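Local atomic coordinates of Bse634I restriction endonuclease (Geobacillus stearothermophilus, PDB entry 1KNV), a protein that acts as a restriction endonuclease, probably cutting DNA with the help of bound metal ions. Residues Asn9-Tyr14 and Asp56-Lys61; Glu32-Gln37 and Leu47-Asn52; Tyr99-Met104 and Leu147-Gln152; Asp250-Ala255 and Arg269-Ile274. All coordinates share one frame; numbering follows the deposited sequence.

Interactions 1 and 2 lie near the N-terminus and share helix 43-60: interaction 1 rests a strand on its last turn, interaction 2 lays the end of helix 26-33 against its middle. The two touch where Asn-9 N meets Glu-32 OE2. Both depend on apolar packing with no hydrogen bond across. Interaction 2 is only partly buried, with exposed Lys-49 at its margin; the other three are buried. Interaction 3 lies in the mixed sheet and interaction 4 reaches its other outer strand, their centres about 21 Å apart. Interaction 3, the most central, is a backbone ladder with apolar faces, whereas interaction 4 mixes one backbone bond with bridging waters and borders a second subunit.

Interaction 1 of 4, residues Asn9-Tyr14 and Asp56-Lys61; sequences NCVEEY and DVVKAK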
loop_
_atom_site.group_PDB
_atom_site.type_symbol
_atom_site.label_atom_id
_atom_site.label_comp_id
_atom_site.label_asym_id
_atom_site.label_seq_id
_atom_site.Cartn_x
_atom_site.Cartn_y
_atom_site.Cartn_z
ATOM N N ASN B 9 55.107 -4.480 21.057
ATOM C CA ASN B 9 54.422 -5.651 20.520
ATOM C C ASN B 9 53.373 -5.220 19.501
ATOM O O ASN B 9 52.508 -6.004 19.109
ATOM C CB ASN B 9 53.753 -6.430 21.653
ATOM C CG ASN B 9 54.747 -7.198 22.489
ATOM O OD1 ASN B 9 54.519 -7.453 23.668
ATOM N ND2 ASN B 9 55.861 -7.582 21.875
ATOM N N CYS B 10 53.462 -3.965 19.073
ATOM C CA CYS B 10 52.519 -3.415 18.111
ATOM C C CYS B 10 52.887 -3.828 16.694
ATOM O O CYS B 10 52.341 -3.305 15.724
ATOM C CB CYS B 10 52.482 -1.894 18.221
ATOM S SG CYS B 10 54.011 -1.102 17.758
ATOM N N VAL B 11 53.832 -4.759 16.595
ATOM C CA VAL B 11 54.293 -5.312 15.322
ATOM C C VAL B 11 54.790 -6.721 15.633
ATOM O O VAL B 11 55.299 -6.978 16.724
ATOM C CB VAL B 11 55.447 -4.484 14.684
ATOM C CG1 VAL B 11 54.948 -3.104 14.296
ATOM C CG2 VAL B 11 56.620 -4.378 15.644
ATOM N N GLU B 12 54.631 -7.634 14.685
ATOM C CA GLU B 12 55.042 -9.016 14.889
ATOM C C GLU B 12 55.640 -9.608 13.620
ATOM O O GLU B 12 55.214 -9.276 12.513
ATOM C CB GLU B 12 53.828 -9.831 15.349
ATOM C CG GLU B 12 53.922 -11.330 15.178
ATOM C CD GLU B 12 52.696 -12.037 15.729
ATOM O OE1 GLU B 12 51.577 -11.515 15.550
ATOM O OE2 GLU B 12 52.849 -13.121 16.332
ATOM N N GLU B 13 56.654 -10.457 13.781
ATOM C CA GLU B 13 57.279 -11.097 12.626
ATOM C C GLU B 13 56.737 -12.505 12.537
ATOM O O GLU B 13 56.478 -13.163 13.541
ATOM C CB GLU B 13 58.798 -11.237 12.745
ATOM C CG GLU B 13 59.517 -10.352 13.731
ATOM C CD GLU B 13 60.994 -10.728 13.818
ATOM O OE1 GLU B 13 61.362 -11.815 13.303
ATOM O OE2 GLU B 13 61.781 -9.951 14.404
ATOM N N TYR B 14 56.579 -12.976 11.318
ATOM C CA TYR B 14 56.093 -14.317 11.124
ATOM C C TYR B 14 56.571 -14.777 9.767
ATOM O O TYR B 14 56.834 -13.963 8.882
ATOM C CB TYR B 14 54.564 -14.340 11.218
ATOM C CG TYR B 14 53.848 -13.652 10.078
ATOM C CD1 TYR B 14 53.268 -14.392 9.048
ATOM C CD2 TYR B 14 53.751 -12.260 10.027
ATOM C CE1 TYR B 14 52.614 -13.767 7.992
ATOM C CE2 TYR B 14 53.100 -11.622 8.972
ATOM C CZ TYR B 14 52.531 -12.385 7.961
ATOM O OH TYR B 14 51.886 -11.770 6.910
ATOM N N ASP B 56 57.608 4.180 14.573
ATOM C CA ASP B 56 58.830 4.327 15.344
ATOM C C ASP B 56 59.295 2.953 15.794
ATOM O O ASP B 56 60.490 2.662 15.770
ATOM C CB ASP B 56 58.619 5.218 16.569
ATOM C CG ASP B 56 58.416 6.670 16.203
ATOM O OD1 ASP B 56 58.823 7.064 15.088
ATOM O OD2 ASP B 56 57.864 7.419 17.034
ATOM N N VAL B 57 58.355 2.104 16.197
ATOM C CA VAL B 57 58.695 0.754 16.643
ATOM C C VAL B 57 59.295 -0.087 15.511
ATOM O O VAL B 57 60.200 -0.890 15.730
ATOM C CB VAL B 57 57.456 0.041 17.210
ATOM C CG1 VAL B 57 57.763 -1.430 17.471
ATOM C CG2 VAL B 57 57.015 0.736 18.494
ATOM N N VAL B 58 58.785 0.091 14.300
ATOM C CA VAL B 58 59.309 -0.648 13.160
ATOM C C VAL B 58 60.769 -0.253 12.949
ATOM O O VAL B 58 61.631 -1.106 12.736
ATOM C CB VAL B 58 58.533 -0.321 11.864
ATOM C CG1 VAL B 58 59.187 -1.011 10.684
ATOM C CG2 VAL B 58 57.088 -0.762 11.992
ATOM N N LYS B 59 61.033 1.050 13.021
ATOM C CA LYS B 59 62.372 1.582 12.819
ATOM C C LYS B 59 63.341 1.133 13.896
ATOM O O LYS B 59 64.466 0.755 13.588
ATOM C CB LYS B 59 62.335 3.112 12.752
ATOM C CG LYS B 59 63.662 3.723 12.324
ATOM C CD LYS B 59 63.565 5.215 12.015
ATOM C CE LYS B 59 64.950 5.777 11.671
ATOM N NZ LYS B 59 64.964 7.237 11.305
ATOM N N ALA B 60 62.912 1.164 15.154
ATOM C CA ALA B 60 63.777 0.751 16.258
ATOM C C ALA B 60 64.079 -0.739 16.202
ATOM O O ALA B 60 65.031 -1.202 16.819
ATOM C CB ALA B 60 63.134 1.092 17.594
ATOM N N LYS B 61 63.264 -1.487 15.467
ATOM C CA LYS B 61 63.453 -2.925 15.338
ATOM C C LYS B 61 64.131 -3.259 14.012
ATOM O O LYS B 61 64.393 -4.426 13.714
ATOM C CB LYS B 61 62.099 -3.642 15.417
ATOM C CG LYS B 61 61.465 -3.723 16.810
ATOM C CD LYS B 61 60.060 -4.329 16.717
ATOM C CE LYS B 61 59.459 -4.646 18.082
ATOM N NZ LYS B 61 59.949 -5.937 18.652
#
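The packed part of this contact is small and apolar: Cys-10 and Val-11, where the strand begins, press on Val-57 and Val-58 of the last helical turn. Cys-10 SG lies 3.6 Å from Val-57 CG2 and also borders the CB and CG1 of that valine; a chi1 of 66° turns the sulfur onto this side chain. Val-11 divides its two methyls between neighbours. CG2 slides past Val-57 CG1 at 3.7 Å, and CG1 meets Val-58 CG2 at 3.9 Å, the side chains of Val-11 and Val-58 crossing at about a right angle. Tyr-53 and Val-54, a turn earlier in the same helix, complete the surroundings of Cys-10.

The looser margin belongs to Lys-61, just past the helix. Its aliphatic stem runs by Val-11, with CD 3.6 Å from Val-11 CG2; the chain then bends at chi4 (-81°), and NZ bonds to Thr-6 O. Glu-13 OE2 stays 6.1 Å from Lys-61 NZ, too far for ionic contact. No hydrogen bond joins the segments; the backbone of 9-14 bonds instead to 21-25, in strand 19-24 and the residue after it. The arrangement is that of a two-stranded antiparallel hairpin whose first strand packs by its apolar start on helix 43-60.

Interaction 2 of 4, residues Glu32-Gln37 and Leu47-Asn52; sequences ELYHHQ and LDKLEN
Leu-33, near the C-terminal end of helix 26-33, lays its side chain against Leu-50 of helix 43-60, in a helix-helix packing contact between consecutive helices of the N-terminal region. The preceding residue, Glu-32, faces elsewhere, its carboxylate bonding to Tyr-53, Ser-8 and Asn-9. At Leu-33 the methyl CD1 does the touching: it sits 3.5 Å from Leu-50 CD2, tighter than usual for two carbons, and 3.9 Å from CE of Lys-49. The Leu-33 side chain runs antiparallel alongside both of these partners.

Tyr-34, the first residue to leave helical geometry, follows with its ring. Leu-50 CD2 comes to the ring edge, near its plane, 4.1 Å from CE1, so one methyl serves both Leu-33 and Tyr-34. The phenol oxygen hydrogen-bonds to Asn-46 OD1, which holds the ring in place, while Pro-39 and Leu-167 pack against it from the loops. An alanine at Tyr-34 is likely to leave Asn-46 OD1 without this mate and open a gap beside the Leu-50 methyl. Further on, His-35 turns back to its own helix end, its ND1 making a weak bond to Glu-32 O. Across from the tyrosine, Lys-49 is extended beyond CG, with CG anti to the backbone N (chi1 155°), which carries NZ to 3.9 Å from Tyr-34 OH, without a hydrogen bond.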
loop_
_atom_site.group_PDB
_atom_site.type_symbol
_atom_site.label_atom_id
_atom_site.label_comp_id
_atom_site.label_asym_id
_atom_site.label_seq_id
_atom_site.Cartn_x
_atom_site.Cartn_y
_atom_site.Cartn_z
ATOM N N GLU B 32 49.216 -0.399 24.683
ATOM C CA GLU B 32 50.512 0.195 24.975
ATOM C C GLU B 32 50.437 1.709 25.075
ATOM O O GLU B 32 51.170 2.310 25.857
ATOM C CB GLU B 32 51.538 -0.205 23.897
ATOM C CG GLU B 32 52.186 -1.570 24.144
ATOM C CD GLU B 32 52.998 -2.046 22.951
ATOM O OE1 GLU B 32 53.548 -1.182 22.233
ATOM O OE2 GLU B 32 53.084 -3.277 22.746
ATOM N N LEU B 33 49.560 2.329 24.297
ATOM C CA LEU B 33 49.469 3.783 24.334
ATOM C C LEU B 33 48.306 4.293 25.185
ATOM O O LEU B 33 48.159 5.498 25.375
ATOM C CB LEU B 33 49.357 4.353 22.930
ATOM C CG LEU B 33 50.525 4.148 21.990
ATOM C CD1 LEU B 33 50.256 4.833 20.662
ATOM C CD2 LEU B 33 51.736 4.716 22.663
ATOM N N TYR B 34 47.498 3.385 25.726
ATOM C CA TYR B 34 46.384 3.801 26.574
ATOM C C TYR B 34 46.250 2.999 27.867
ATOM O O TYR B 34 45.174 2.521 28.219
ATOM C CB TYR B 34 45.071 3.776 25.792
ATOM C CG TYR B 34 45.092 4.698 24.589
ATOM C CD1 TYR B 34 45.439 4.225 23.330
ATOM C CD2 TYR B 34 44.805 6.046 24.722
ATOM C CE1 TYR B 34 45.503 5.078 22.231
ATOM C CE2 TYR B 34 44.870 6.904 23.633
ATOM C CZ TYR B 34 45.220 6.407 22.397
ATOM O OH TYR B 34 45.296 7.249 21.312
ATOM N N HIS B 35 47.362 2.888 28.585
ATOM C CA HIS B 35 47.405 2.184 29.856
ATOM C C HIS B 35 46.711 2.988 30.940
ATOM O O HIS B 35 46.291 2.421 31.941
ATOM C CB HIS B 35 48.852 1.956 30.310
ATOM C CG HIS B 35 49.479 0.708 29.771
ATOM N ND1 HIS B 35 50.167 0.672 28.575
ATOM C CD2 HIS B 35 49.551 -0.544 30.282
ATOM C CE1 HIS B 35 50.640 -0.546 28.377
ATOM N NE2 HIS B 35 50.280 -1.305 29.399
ATOM N N HIS B 36 46.596 4.300 30.752
ATOM C CA HIS B 36 45.985 5.127 31.784
ATOM C C HIS B 36 44.851 6.056 31.376
ATOM O O HIS B 36 44.322 6.792 32.208
ATOM C CB HIS B 36 47.069 5.940 32.501
ATOM C CG HIS B 36 48.067 5.098 33.241
ATOM N ND1 HIS B 36 49.065 4.391 32.607
ATOM C CD2 HIS B 36 48.204 4.839 34.565
ATOM C CE1 HIS B 36 49.777 3.732 33.505
ATOM N NE2 HIS B 36 49.274 3.987 34.700
ATOM N N GLN B 37 44.463 6.027 30.112
ATOM C CA GLN B 37 43.373 6.885 29.666
ATOM C C GLN B 37 42.786 6.387 28.359
ATOM O O GLN B 37 43.391 5.563 27.667
ATOM C CB GLN B 37 43.875 8.310 29.452
ATOM C CG GLN B 37 44.813 8.441 28.258
ATOM C CD GLN B 37 44.995 9.877 27.811
ATOM O OE1 GLN B 37 45.507 10.706 28.560
ATOM N NE2 GLN B 37 44.569 10.181 26.583
ATOM N N LEU B 47 44.883 8.913 15.902
ATOM C CA LEU B 47 45.173 7.894 14.901
ATOM C C LEU B 47 46.580 8.076 14.333
ATOM O O LEU B 47 47.324 7.104 14.199
ATOM C CB LEU B 47 44.147 7.942 13.772
ATOM C CG LEU B 47 42.709 7.544 14.111
ATOM C CD1 LEU B 47 41.775 7.860 12.944
ATOM C CD2 LEU B 47 42.715 6.072 14.461
ATOM N N ASP B 48 46.946 9.326 14.034
ATOM C CA ASP B 48 48.276 9.644 13.508
ATOM C C ASP B 48 49.315 9.228 14.538
ATOM O O ASP B 48 50.332 8.647 14.189
ATOM C CB ASP B 48 48.425 11.131 13.207
ATOM C CG ASP B 48 47.610 11.553 12.012
ATOM O OD1 ASP B 48 47.213 10.659 11.225
ATOM O OD2 ASP B 48 47.373 12.770 11.865
ATOM N N LYS B 49 49.036 9.499 15.811
ATOM C CA LYS B 49 49.935 9.143 16.905
ATOM C C LYS B 49 50.183 7.649 16.937
ATOM O O LYS B 49 51.326 7.201 17.013
ATOM C CB LYS B 49 49.333 9.589 18.229
ATOM C CG LYS B 49 49.808 8.813 19.438
ATOM C CD LYS B 49 49.004 9.232 20.655
ATOM C CE LYS B 49 49.363 8.425 21.886
ATOM N NZ LYS B 49 48.478 8.804 23.029
ATOM N N LEU B 50 49.099 6.882 16.899
ATOM C CA LEU B 50 49.190 5.434 16.903
ATOM C C LEU B 50 50.016 4.990 15.699
ATOM O O LEU B 50 50.895 4.138 15.822
ATOM C CB LEU B 50 47.783 4.816 16.851
ATOM C CG LEU B 50 47.009 4.777 18.177
ATOM C CD1 LEU B 50 45.523 4.676 17.932
ATOM C CD2 LEU B 50 47.484 3.594 18.998
ATOM N N GLU B 51 49.745 5.581 14.540
ATOM C CA GLU B 51 50.479 5.231 13.331
ATOM C C GLU B 51 51.975 5.477 13.498
ATOM O O GLU B 51 52.794 4.566 13.319
ATOM C CB GLU B 51 49.963 6.032 12.135
ATOM C CG GLU B 51 50.739 5.744 10.860
ATOM C CD GLU B 51 49.988 6.129 9.607
ATOM O OE1 GLU B 51 50.552 5.945 8.510
ATOM O OE2 GLU B 51 48.836 6.608 9.715
ATOM N N ASN B 52 52.321 6.716 13.833
ATOM C CA ASN B 52 53.710 7.090 14.032
ATOM C C ASN B 52 54.343 6.204 15.088
ATOM O O ASN B 52 55.507 5.820 14.971
ATOM C CB ASN B 52 53.810 8.547 14.451
ATOM C CG ASN B 52 53.213 9.475 13.429
ATOM O OD1 ASN B 52 53.313 9.230 12.226
ATOM N ND2 ASN B 52 52.599 10.557 13.895
#

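Interaction 3 of 4, residues Tyr99-Met104 and Leu147-Gln152; sequences YLIIKM and LLIIRQ
Leu-100 and Ile-150 face each other as a hydrogen-bonded antiparallel pair, and Ile-102 and Leu-148 form the next. Each pair closes two backbone bonds; the straightest, Ile-150 N to Leu-100 O, is 2.8 Å long at 175°. Between them Ile-101 and Ile-149 make a non-hydrogen-bonded pair.

On the face carrying Leu-100, Ile-102, Leu-148 and Ile-150, Ile-102 CD1 meets Ile-150 CD1 at 3.7 Å; just past the strand, Met-104 CG lies 3.8 Å from Leu-148 CG. On the other face, Ile-101 CG2 meets Leu-147 CD1 at 3.7 Å. At the end of that face, Arg-151 stretches over the Tyr-99 ring: CG is anti to the backbone N (chi1 -172°), the chain runs extended to NE, and a CH-pi contact places CG over the face, offset toward the rim, 3.8 Å from the ring centroid. Ring and guanidinium planes differ by 23°, with Tyr-99 OH over one face of the guanidinium. Ile-149 CG2 reaches the ring edge.

Further out, helix 281-291 packs on Tyr-99, Ile-101, Leu-147 and Ile-149, helix 68-93 on Ile-101, and strand 191-198 bonds along the far side of 147-151. The Lys-103 side chain lies about 4 Å from those of Asp-146 and Leu-197, residues that bind calcium in this protein, though none is bound to this chain here. This is the edge of the mixed sheet of a PDDEXK nuclease, beside its metal site.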
loop_
_atom_site.group_PDB
_atom_site.type_symbol
_atom_site.label_atom_id
_atom_site.label_comp_id
_atom_site.label_asym_id
_atom_site.label_seq_id
_atom_site.Cartn_x
_atom_site.Cartn_y
_atom_site.Cartn_z
ATOM N N TYR B 99 19.406 1.579 26.885
ATOM C CA TYR B 99 20.044 1.608 25.575
ATOM C C TYR B 99 21.361 0.849 25.455
ATOM O O TYR B 99 22.118 0.711 26.411
ATOM C CB TYR B 99 20.296 3.059 25.164
ATOM C CG TYR B 99 19.054 3.839 24.815
ATOM C CD1 TYR B 99 18.645 3.976 23.489
ATOM C CD2 TYR B 99 18.285 4.439 25.809
ATOM C CE1 TYR B 99 17.503 4.696 23.163
ATOM C CE2 TYR B 99 17.142 5.160 25.495
ATOM C CZ TYR B 99 16.758 5.285 24.171
ATOM O OH TYR B 99 15.641 6.009 23.851
ATOM N N LEU B 100 21.609 0.359 24.249
ATOM C CA LEU B 100 22.835 -0.336 23.908
ATOM C C LEU B 100 23.252 0.273 22.584
ATOM O O LEU B 100 22.462 0.337 21.641
ATOM C CB LEU B 100 22.618 -1.848 23.725
ATOM C CG LEU B 100 22.439 -2.749 24.955
ATOM C CD1 LEU B 100 22.435 -4.226 24.534
ATOM C CD2 LEU B 100 23.570 -2.492 25.941
ATOM N N ILE B 101 24.484 0.760 22.536
ATOM C CA ILE B 101 25.046 1.344 21.326
ATOM C C ILE B 101 26.167 0.364 20.976
ATOM O O ILE B 101 27.243 0.396 21.563
ATOM C CB ILE B 101 25.579 2.751 21.616
ATOM C CG1 ILE B 101 24.444 3.595 22.192
ATOM C CG2 ILE B 101 26.121 3.378 20.356
ATOM C CD1 ILE B 101 24.887 4.851 22.845
ATOM N N ILE B 102 25.889 -0.518 20.022
ATOM C CA ILE B 102 26.821 -1.567 19.630
ATOM C C ILE B 102 27.610 -1.383 18.347
ATOM O O ILE B 102 27.060 -1.037 17.303
ATOM C CB ILE B 102 26.076 -2.900 19.507
ATOM C CG1 ILE B 102 25.321 -3.181 20.804
ATOM C CG2 ILE B 102 27.051 -4.010 19.165
ATOM C CD1 ILE B 102 24.366 -4.348 20.700
ATOM N N LYS B 103 28.907 -1.657 18.428
ATOM C CA LYS B 103 29.783 -1.548 17.274
ATOM C C LYS B 103 29.668 -2.854 16.496
ATOM O O LYS B 103 30.046 -3.907 16.991
ATOM C CB LYS B 103 31.224 -1.333 17.729
ATOM C CG LYS B 103 32.012 -0.441 16.797
ATOM C CD LYS B 103 32.113 -1.070 15.449
ATOM C CE LYS B 103 32.453 -0.070 14.376
ATOM N NZ LYS B 103 32.417 -0.788 13.078
ATOM N N MET B 104 29.151 -2.783 15.276
ATOM C CA MET B 104 28.970 -3.974 14.464
ATOM C C MET B 104 30.074 -4.238 13.453
ATOM O O MET B 104 30.613 -3.310 12.855
ATOM C CB MET B 104 27.637 -3.899 13.718
ATOM C CG MET B 104 26.416 -3.826 14.607
ATOM S SD MET B 104 26.249 -5.280 15.640
ATOM C CE MET B 104 26.067 -6.528 14.416
ATOM N N LEU B 147 27.146 0.975 13.257
ATOM C CA LEU B 147 26.745 1.235 14.626
ATOM C C LEU B 147 25.235 1.067 14.778
ATOM O O LEU B 147 24.453 1.547 13.952
ATOM C CB LEU B 147 27.141 2.666 14.962
ATOM C CG LEU B 147 27.037 3.273 16.342
ATOM C CD1 LEU B 147 27.904 2.425 17.221
ATOM C CD2 LEU B 147 27.484 4.737 16.327
ATOM N N LEU B 148 24.828 0.347 15.820
ATOM C CA LEU B 148 23.414 0.120 16.116
ATOM C C LEU B 148 22.989 0.706 17.470
ATOM O O LEU B 148 23.681 0.518 18.476
ATOM C CB LEU B 148 23.098 -1.366 16.199
ATOM C CG LEU B 148 23.029 -2.255 14.992
ATOM C CD1 LEU B 148 22.493 -3.618 15.431
ATOM C CD2 LEU B 148 22.131 -1.582 13.997
ATOM N N ILE B 149 21.875 1.420 17.491
ATOM C CA ILE B 149 21.352 1.962 18.734
ATOM C C ILE B 149 20.104 1.140 19.008
ATOM O O ILE B 149 19.173 1.123 18.203
ATOM C CB ILE B 149 21.026 3.462 18.610
ATOM C CG1 ILE B 149 22.327 4.293 18.465
ATOM C CG2 ILE B 149 20.295 3.921 19.871
ATOM C CD1 ILE B 149 23.142 3.986 17.233
ATOM N N ILE B 150 20.164 0.378 20.086
ATOM C CA ILE B 150 19.087 -0.517 20.483
ATOM C C ILE B 150 18.482 -0.083 21.810
ATOM O O ILE B 150 19.184 0.430 22.676
ATOM C CB ILE B 150 19.628 -1.958 20.657
ATOM C CG1 ILE B 150 20.103 -2.497 19.309
ATOM C CG2 ILE B 150 18.583 -2.858 21.267
ATOM C CD1 ILE B 150 20.949 -3.708 19.423
ATOM N N ARG B 151 17.178 -0.232 21.950
ATOM C CA ARG B 151 16.526 0.141 23.189
ATOM C C ARG B 151 15.641 -1.007 23.669
ATOM O O ARG B 151 14.571 -1.259 23.115
ATOM C CB ARG B 151 15.676 1.402 23.013
ATOM C CG ARG B 151 15.130 1.921 24.333
ATOM C CD ARG B 151 14.123 3.012 24.121
ATOM N NE ARG B 151 13.667 3.523 25.405
ATOM C CZ ARG B 151 12.901 4.592 25.527
ATOM N NH1 ARG B 151 12.502 5.262 24.437
ATOM N NH2 ARG B 151 12.547 5.010 26.735
ATOM N N GLN B 152 16.110 -1.719 24.687
ATOM C CA GLN B 152 15.380 -2.847 25.254
ATOM C C GLN B 152 15.985 -3.102 26.634
ATOM O O GLN B 152 17.027 -3.739 26.764
ATOM C CB GLN B 152 15.529 -4.082 24.349
ATOM C CG GLN B 152 14.578 -5.227 24.691
ATOM C CD GLN B 152 14.627 -6.349 23.671
ATOM O OE1 GLN B 152 14.875 -7.506 24.008
ATOM N NE2 GLN B 152 14.390 -6.009 22.417
#

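Interaction 4 of 4, residues Asp250-Ala255 and Arg269-Ile274; sequences DALQTA and RAVDDI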
loop_
_atom_site.group_PDB
_atom_site.type_symbol
_atom_site.label_atom_id
_atom_site.label_comp_id
_atom_site.label_asym_id
_atom_site.label_seq_id
_atom_site.Cartn_x
_atom_site.Cartn_y
_atom_site.Cartn_z
ATOM N N ASP B 250 23.269 18.256 0.757
ATOM C CA ASP B 250 22.142 18.359 -0.166
ATOM C C ASP B 250 21.815 16.984 -0.735
ATOM O O ASP B 250 20.663 16.549 -0.726
ATOM C CB ASP B 250 22.486 19.302 -1.328
ATOM C CG ASP B 250 22.392 20.776 -0.951
ATOM O OD1 ASP B 250 22.817 21.616 -1.783
ATOM O OD2 ASP B 250 21.897 21.095 0.159
ATOM N N ALA B 251 22.850 16.318 -1.241
ATOM C CA ALA B 251 22.715 15.001 -1.834
ATOM C C ALA B 251 22.190 13.966 -0.854
ATOM O O ALA B 251 21.472 13.062 -1.254
ATOM C CB ALA B 251 24.052 14.551 -2.393
ATOM N N LEU B 252 22.533 14.113 0.419
ATOM C CA LEU B 252 22.102 13.165 1.440
ATOM C C LEU B 252 20.681 13.488 1.924
ATOM O O LEU B 252 20.268 13.085 3.012
ATOM C CB LEU B 252 23.074 13.169 2.609
ATOM C CG LEU B 252 24.454 12.571 2.352
ATOM C CD1 LEU B 252 25.317 12.696 3.596
ATOM C CD2 LEU B 252 24.259 11.130 1.961
ATOM N N GLN B 253 19.924 14.205 1.089
ATOM C CA GLN B 253 18.532 14.567 1.389
ATOM C C GLN B 253 17.611 13.731 0.509
ATOM O O GLN B 253 16.393 13.798 0.621
ATOM C CB GLN B 253 18.265 16.050 1.132
ATOM C CG GLN B 253 18.745 16.971 2.228
ATOM C CD GLN B 253 18.439 18.423 1.923
ATOM O OE1 GLN B 253 17.493 18.754 1.204
ATOM N NE2 GLN B 253 19.243 19.316 2.486
ATOM N N THR B 254 18.217 12.922 -0.352
ATOM C CA THR B 254 17.501 12.040 -1.265
ATOM C C THR B 254 16.455 11.210 -0.495
ATOM O O THR B 254 16.736 10.654 0.570
ATOM C CB THR B 254 18.515 11.121 -2.005
ATOM O OG1 THR B 254 17.825 10.239 -2.890
ATOM C CG2 THR B 254 19.307 10.300 -1.022
ATOM N N ALA B 255 15.241 11.159 -1.040
ATOM C CA ALA B 255 14.131 10.430 -0.438
ATOM C C ALA B 255 14.255 8.901 -0.500
ATOM O O ALA B 255 14.664 8.339 -1.512
ATOM C CB ALA B 255 12.840 10.858 -1.105
ATOM N N ARG B 269 14.011 10.679 4.215
ATOM C CA ARG B 269 15.275 10.530 3.531
ATOM C C ARG B 269 15.767 9.110 3.736
ATOM O O ARG B 269 15.386 8.436 4.691
ATOM C CB ARG B 269 16.315 11.475 4.133
ATOM C CG ARG B 269 15.902 12.910 4.240
ATOM C CD ARG B 269 16.990 13.678 4.938
ATOM N NE ARG B 269 16.733 15.112 4.941
ATOM C CZ ARG B 269 17.559 16.019 5.468
ATOM N NH1 ARG B 269 18.700 15.633 6.037
ATOM N NH2 ARG B 269 17.240 17.313 5.443
ATOM N N ALA B 270 16.630 8.664 2.837
ATOM C CA ALA B 270 17.217 7.351 2.955
ATOM C C ALA B 270 18.150 7.450 4.156
ATOM O O ALA B 270 18.313 6.496 4.903
ATOM C CB ALA B 270 18.009 7.019 1.696
ATOM N N VAL B 271 18.761 8.621 4.332
ATOM C CA VAL B 271 19.692 8.874 5.429
ATOM C C VAL B 271 19.116 10.048 6.178
ATOM O O VAL B 271 19.095 11.159 5.667
ATOM C CB VAL B 271 21.095 9.249 4.896
ATOM C CG1 VAL B 271 22.109 9.286 6.032
ATOM C CG2 VAL B 271 21.539 8.237 3.859
ATOM N N ASP B 272 18.636 9.797 7.384
ATOM C CA ASP B 272 18.021 10.837 8.192
ATOM C C ASP B 272 18.899 12.044 8.512
ATOM O O ASP B 272 18.406 13.165 8.632
ATOM C CB ASP B 272 17.485 10.205 9.460
ATOM C CG ASP B 272 16.317 9.310 9.173
ATOM O OD1 ASP B 272 15.238 9.860 8.886
ATOM O OD2 ASP B 272 16.475 8.070 9.199
ATOM N N ASP B 273 20.195 11.829 8.672
ATOM C CA ASP B 273 21.079 12.944 8.929
ATOM C C ASP B 273 22.509 12.481 8.763
ATOM O O ASP B 273 22.801 11.280 8.787
ATOM C CB ASP B 273 20.845 13.520 10.326
ATOM C CG ASP B 273 21.269 14.986 10.439
ATOM O OD1 ASP B 273 20.944 15.612 11.466
ATOM O OD2 ASP B 273 21.921 15.520 9.511
ATOM N N ILE B 274 23.398 13.447 8.572
ATOM C CA ILE B 274 24.802 13.161 8.371
ATOM C C ILE B 274 25.591 13.923 9.422
ATOM O O ILE B 274 25.310 15.088 9.706
ATOM C CB ILE B 274 25.230 13.567 6.936
ATOM C CG1 ILE B 274 26.737 13.410 6.767
ATOM C CG2 ILE B 274 24.762 14.978 6.630
ATOM C CD1 ILE B 274 27.191 11.977 6.820
HETATM O O HOH W 1 18.941 10.434 2.048
HETATM O O HOH W 2 20.597 13.624 5.799
#
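A single backbone bridge pairs Ala-255 with Arg-269, and beside it Ala-270 N donates to Thr-254 O at 3.0 Å. The contact lies within the beta-alpha-beta unit of strand 235-240, helix 246-251 and strand 273-276, joining the end of that helix to the approach to the last strand. Two waters bridge the backbones; one donates to Thr-254 O and weakly to Leu-252 O and accepts from Val-271 N, the other donates to Leu-252 O and accepts from Arg-269 NH1.

The Arg-269 chain, extended to NE, runs alongside Gln-253 in the same direction. Gln-253 CG sits 3.5 Å above the centre of the guanidinium, whose plane is 12° from that of the amide. NE bonds to Gln-137 O of the second subunit, so the flat group lies at the subunit interface. A leucine in place of Arg-269 would probably leave that carbonyl and the water at Leu-252 O without their donor and uncover Gln-253 CG. At the other end of the contact, Leu-252 and Ile-274 cross at about a right angle, and the leucine methyl CD1 presses unusually tightly on Ile-274 CB, at 3.5 Å.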